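Local structure of catechol 2,3-dioxygenase (Rhodococcus sp., 2WL9) at residues C[10-15]-C[60-65]; C[143-148]-C[191-196]. The protein probably catalyses the iron-dependent, extradiol cleavage of catechol-type rings by dioxygen, a ring-opening step in the breakdown of aromatic hydrocarbons. One frame throughout, in Å; residues are numbered along the deposited sequence. Where two conformers were deposited one is given.

Interaction 1 of 2, residues C[10-15]-C[60-65]; sequences LGLSVS and DDLAYI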
loop_
_atom_site.group_PDB
_atom_site.type_symbol
_atom_site.label_atom_id
_atom_site.label_comp_id
_atom_site.label_asym_id
_atom_site.label_seq_id
_atom_site.Cartn_x
_atom_site.Cartn_y
_atom_site.Cartn_z
ATOM N N LEU C 10 1.738 37.355 5.991
ATOM C CA LEU C 10 2.178 38.628 5.440
ATOM C C LEU C 10 1.266 39.728 5.960
ATOM O O LEU C 10 0.049 39.559 6.022
ATOM C CB LEU C 10 2.105 38.620 3.912
ATOM C CG LEU C 10 3.033 37.733 3.096
ATOM C CD1 LEU C 10 2.593 37.764 1.639
ATOM C CD2 LEU C 10 4.486 38.200 3.232
ATOM N N GLY C 11 1.863 40.842 6.351
ATOM C CA GLY C 11 1.122 42.060 6.626
ATOM C C GLY C 11 1.285 42.953 5.418
ATOM O O GLY C 11 2.391 43.102 4.894
ATOM N N LEU C 12 0.176 43.525 4.966
ATOM C CA LEU C 12 0.153 44.354 3.774
ATOM C C LEU C 12 -0.439 45.721 4.103
ATOM O O LEU C 12 -1.374 45.817 4.901
ATOM C CB LEU C 12 -0.703 43.682 2.696
ATOM C CG LEU C 12 -0.144 42.766 1.595
ATOM C CD1 LEU C 12 1.029 41.876 2.009
ATOM C CD2 LEU C 12 -1.277 41.936 0.961
ATOM N N SER C 13 0.123 46.768 3.498
ATOM C CA SER C 13 -0.454 48.114 3.545
ATOM C C SER C 13 -1.277 48.299 2.283
ATOM O O SER C 13 -0.759 48.115 1.184
ATOM C CB SER C 13 0.652 49.173 3.577
ATOM O OG SER C 13 1.390 49.121 4.784
ATOM N N VAL C 14 -2.557 48.632 2.435
ATOM C CA VAL C 14 -3.451 48.812 1.285
ATOM C C VAL C 14 -4.195 50.158 1.356
ATOM O O VAL C 14 -4.357 50.718 2.440
ATOM C CB VAL C 14 -4.452 47.628 1.128
ATOM C CG1 VAL C 14 -3.710 46.299 1.016
ATOM C CG2 VAL C 14 -5.434 47.574 2.285
ATOM N N SER C 15 -4.623 50.668 0.200
ATOM C CA SER C 15 -5.348 51.936 0.147
ATOM C C SER C 15 -6.851 51.729 -0.006
ATOM O O SER C 15 -7.640 52.624 0.315
ATOM C CB SER C 15 -4.815 52.820 -0.984
ATOM O OG SER C 15 -4.941 52.186 -2.246
ATOM N N ASP C 60 0.427 51.079 -0.494
ATOM C CA ASP C 60 0.119 49.877 -1.271
ATOM C C ASP C 60 1.357 49.018 -1.466
ATOM O O ASP C 60 1.909 48.930 -2.566
ATOM C CB ASP C 60 -0.522 50.239 -2.612
ATOM C CG ASP C 60 -2.001 50.533 -2.483
ATOM O OD1 ASP C 60 -2.750 49.655 -2.001
ATOM O OD2 ASP C 60 -2.413 51.647 -2.855
ATOM N N ASP C 61 1.789 48.383 -0.382
ATOM C CA ASP C 61 3.015 47.609 -0.387
ATOM C C ASP C 61 3.000 46.583 0.741
ATOM O O ASP C 61 2.030 46.468 1.503
ATOM C CB ASP C 61 4.227 48.550 -0.237
ATOM C CG ASP C 61 5.476 48.033 -0.937
ATOM O OD1 ASP C 61 5.638 46.797 -1.098
ATOM O OD2 ASP C 61 6.309 48.879 -1.328
ATOM N N LEU C 62 4.082 45.821 0.821
ATOM C CA LEU C 62 4.295 44.889 1.915
ATOM C C LEU C 62 4.606 45.672 3.191
ATOM O O LEU C 62 5.385 46.630 3.157
ATOM C CB LEU C 62 5.468 43.975 1.562
ATOM C CG LEU C 62 5.990 42.933 2.547
ATOM C CD1 LEU C 62 5.040 41.763 2.674
ATOM C CD2 LEU C 62 7.333 42.465 2.026
ATOM N N ALA C 63 3.988 45.260 4.299
ATOM C CA ALA C 63 4.233 45.848 5.625
ATOM C C ALA C 63 5.186 44.999 6.481
ATOM O O ALA C 63 6.091 45.542 7.129
ATOM C CB ALA C 63 2.905 46.088 6.365
ATOM N N TYR C 64 4.985 43.678 6.481
ATOM C CA TYR C 64 5.871 42.750 7.197
ATOM C C TYR C 64 5.754 41.296 6.733
ATOM O O TYR C 64 4.714 40.869 6.224
ATOM C CB TYR C 64 5.684 42.839 8.723
ATOM C CG TYR C 64 4.247 42.784 9.199
ATOM C CD1 TYR C 64 3.589 41.564 9.392
ATOM C CD2 TYR C 64 3.553 43.960 9.477
ATOM C CE1 TYR C 64 2.268 41.527 9.840
ATOM C CE2 TYR C 64 2.249 43.940 9.913
ATOM C CZ TYR C 64 1.607 42.730 10.099
ATOM O OH TYR C 64 0.307 42.752 10.535
ATOM N N ILE C 65 6.840 40.548 6.921
ATOM C CA ILE C 65 6.900 39.129 6.561
ATOM C C ILE C 65 7.030 38.274 7.828
ATOM O O ILE C 65 7.965 38.454 8.597
ATOM C CB ILE C 65 8.102 38.853 5.647
ATOM C CG1 ILE C 65 8.002 39.665 4.351
ATOM C CG2 ILE C 65 8.220 37.359 5.333
ATOM C CD1 ILE C 65 9.358 39.928 3.685
#

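Interaction 2 of 2, residues C[143-148]-C[191-196]; sequences EGQGLG and HCNDRH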
loop_
_atom_site.group_PDB
_atom_site.type_symbol
_atom_site.label_atom_id
_atom_site.label_comp_id
_atom_site.label_asym_id
_atom_site.label_seq_id
_atom_site.Cartn_x
_atom_site.Cartn_y
_atom_site.Cartn_z
ATOM N N GLU C 143 -0.679 23.530 4.493
ATOM C CA GLU C 143 -0.279 22.701 5.626
ATOM C C GLU C 143 1.193 22.286 5.583
ATOM O O GLU C 143 1.602 21.486 4.743
ATOM C CB GLU C 143 -1.181 21.463 5.712
ATOM C CG GLU C 143 -0.968 20.611 6.960
ATOM C CD GLU C 143 -1.424 21.298 8.230
ATOM O OE1 GLU C 143 -2.624 21.651 8.320
ATOM O OE2 GLU C 143 -0.579 21.478 9.143
ATOM N N GLY C 144 1.979 22.849 6.500
ATOM C CA GLY C 144 3.414 22.580 6.572
ATOM C C GLY C 144 4.188 23.206 5.420
ATOM O O GLY C 144 5.368 22.912 5.223
ATOM N N GLN C 145 3.520 24.077 4.671
ATOM C CA GLN C 145 4.118 24.736 3.514
ATOM C C GLN C 145 3.940 26.252 3.509
ATOM O O GLN C 145 4.405 26.920 2.588
ATOM C CB GLN C 145 3.549 24.146 2.225
ATOM C CG GLN C 145 4.050 22.749 1.902
ATOM C CD GLN C 145 3.653 22.314 0.510
ATOM O OE1 GLN C 145 3.867 23.037 -0.460
ATOM N NE2 GLN C 145 3.068 21.132 0.404
ATOM N N GLY C 146 3.272 26.795 4.529
ATOM C CA GLY C 146 3.026 28.239 4.594
ATOM C C GLY C 146 2.043 28.746 3.550
ATOM O O GLY C 146 1.461 27.957 2.809
ATOM N N LEU C 147 1.862 30.063 3.473
ATOM C CA LEU C 147 0.813 30.630 2.615
ATOM C C LEU C 147 1.099 30.533 1.117
ATOM O O LEU C 147 0.175 30.564 0.314
ATOM C CB LEU C 147 0.464 32.077 3.007
ATOM C CG LEU C 147 1.361 33.233 2.569
ATOM C CD1 LEU C 147 0.557 34.526 2.423
ATOM C CD2 LEU C 147 2.461 33.412 3.586
ATOM N N GLY C 148 2.374 30.419 0.753
ATOM C CA GLY C 148 2.798 30.440 -0.645
ATOM C C GLY C 148 4.240 30.902 -0.704
ATOM O O GLY C 148 5.021 30.578 0.184
ATOM N N HIS C 191 13.996 27.709 0.148
ATOM C CA HIS C 191 12.935 26.870 0.702
ATOM C C HIS C 191 13.244 26.484 2.157
ATOM O O HIS C 191 14.401 26.492 2.580
ATOM C CB HIS C 191 12.776 25.609 -0.155
ATOM C CG HIS C 191 14.081 25.000 -0.573
ATOM N ND1 HIS C 191 14.785 24.126 0.227
ATOM C CD2 HIS C 191 14.821 25.163 -1.696
ATOM C CE1 HIS C 191 15.896 23.764 -0.393
ATOM N NE2 HIS C 191 15.939 24.375 -1.563
ATOM N N CYS C 192 12.205 26.160 2.920
ATOM C CA CYS C 192 12.375 25.725 4.309
ATOM C C CYS C 192 11.409 24.585 4.654
ATOM O O CYS C 192 11.249 24.217 5.819
ATOM C CB CYS C 192 12.191 26.907 5.266
ATOM S SG CYS C 192 10.591 27.727 5.146
ATOM N N ASN C 193 10.772 24.042 3.620
ATOM C CA ASN C 193 9.823 22.931 3.741
ATOM C C ASN C 193 9.556 22.356 2.352
ATOM O O ASN C 193 10.297 22.650 1.405
ATOM C CB ASN C 193 8.516 23.388 4.406
ATOM C CG ASN C 193 7.856 24.539 3.675
ATOM O OD1 ASN C 193 7.679 24.498 2.455
ATOM N ND2 ASN C 193 7.488 25.575 4.417
ATOM N N ASP C 194 8.500 21.553 2.234
ATOM C CA ASP C 194 8.172 20.877 0.973
ATOM C C ASP C 194 7.748 21.820 -0.157
ATOM O O ASP C 194 7.682 21.394 -1.307
ATOM C CB ASP C 194 7.080 19.821 1.186
ATOM C CG ASP C 194 7.625 18.484 1.685
ATOM O OD1 ASP C 194 6.794 17.638 2.093
ATOM O OD2 ASP C 194 8.861 18.268 1.670
ATOM N N ARG C 195 7.442 23.082 0.149
ATOM C CA ARG C 195 7.138 24.034 -0.920
ATOM C C ARG C 195 8.407 24.357 -1.694
ATOM O O ARG C 195 9.419 24.750 -1.094
ATOM C CB ARG C 195 6.490 25.318 -0.390
ATOM C CG ARG C 195 5.957 26.197 -1.509
ATOM C CD ARG C 195 5.299 27.472 -0.994
ATOM N NE ARG C 195 4.107 27.235 -0.171
ATOM C CZ ARG C 195 2.909 26.879 -0.637
ATOM N NH1 ARG C 195 2.706 26.681 -1.936
ATOM N NH2 ARG C 195 1.902 26.708 0.208
ATOM N N HIS C 196 8.348 24.204 -3.019
ATOM C CA HIS C 196 9.544 24.351 -3.863
ATOM C C HIS C 196 10.411 25.523 -3.425
ATOM O O HIS C 196 11.621 25.373 -3.242
ATOM C CB HIS C 196 9.220 24.517 -5.347
ATOM C CG HIS C 196 10.438 24.806 -6.166
ATOM N ND1 HIS C 196 11.212 23.809 -6.721
ATOM C CD2 HIS C 196 11.059 25.972 -6.463
ATOM C CE1 HIS C 196 12.247 24.350 -7.338
ATOM N NE2 HIS C 196 12.180 25.661 -7.196
HETATM O O HOH W 1 6.846 28.156 3.564
#

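Interaction 1 of 2, residues C[10-15]-C[60-65]
Gly11 meets both Ala63 and Tyr64 where strands 10-14 and 61-65 run antiparallel, a classic beta bulge that shifts the pairing by one residue. The extra residue leaves one carbonyl with two donors: Gly11 O accepts from Ala63 N at 2.7 Å and from Tyr64 N at 3.1 Å, both arriving from the same face of its plane. Beyond the bulge, Ser13 and Asp61 exchange backbone hydrogen bonds as a regular pair. With CG set between the backbone N and the carbonyl carbon (chi1 49°), the Tyr64 ring folds back over the partner strand and lies directly over Gly11, whose CA makes a CH-pi contact 3.6 Å from the ring centroid, offset toward the rim. The phenol OH is hydrogen-bonded to His55. Leu10 and Ile65 lie side by side on the face opposite Tyr64, and Leu62, which starts out away from strand 10-14, swings its CD1 back to within 3.6 Å of Leu10 CD2, the two side chains crossing at about a right angle. At the far end Ser15 N donates to Asp60 OD1 from above the carboxylate plane, and in one of the two Ser15 conformers OG lies 2.7 Å from Asp60 OD2, on its syn side. Asp60 OD1 is also hydrogen-bonded to Ser258 OG. Strand 6-14 is hydrogen-bonded along its other edge to strand 52-56, with Leu12 and Val14 packing on Leu54, whereas Leu10 and Ile65 both rest on Ile150 of strand 149-152, joining this sheet to the one beyond.

Interaction 2 of 2, residues C[143-148]-C[191-196]
Arg195 reaches across from an Asx turn to clasp the loop 143-148, its guanidinium group lying between Gln145 and Gly148. The turn is closed by Asn193, whose OD1 accepts from Arg195 N at 2.7 Å in the carbonyl plane, a bond that ties down the backbone N of Arg195. From there the side chain runs out extended and bends at chi3 (-63°), turning the guanidinium toward the backbone of the loop. Two carbonyls receive it at its edge: Arg195 NE donates to Gln145 O at 2.8 Å, close to the guanidinium plane, and Arg195 NH2 donates to Gly146 O at 2.9 Å on a more tilted path. In both cases the nitrogen stands above the plane of the carbonyl. Gly148 CA sits 3.5 Å above the centre of one face of the Arg195 guanidinium, and Gln145 OE1 lies over the opposite one. The Gln145 side chain crosses the arginine at about a right angle, with its amide turned 51° from the guanidinium plane and OE1 also resting 3.5 Å from Arg195 CB. Arg195 also bonds outside the two segments, NH1 to Glu216 OE1 in a salt bridge and NH2 to Val141 O, so the buried cation has a carboxylate as well as carbonyls around it. These loops lead into strands 149-152 and 199-201, which pair in parallel within the iron-bearing half of this vicinal oxygen chelate fold. Besides its bond to Thr5 O, Asn193 ND2 donates at 2.8 Å to a water, which in turn donates to Gln145 O at 2.9 Å.

How the interactions relate
From the N terminus, strand 6-14 departs and the chain makes a helix and three strands before returning as strand 61-68; interaction 1 closes that first loop within the N-terminal sheet. Only after the rest of this sheet is complete does interaction 2 open, just ahead of strand 149-152, and it closes over a helix and several strands at 191-196, in the half of the chain that binds iron. The two loops therefore follow in series, neither nesting nor crossing, with centres about 21 Å apart. They nevertheless touch: Leu10 CD1 packs 3.9 Å from Leu147 CD1, so strand 6-14 meets the loop that runs directly into the iron ligand His149.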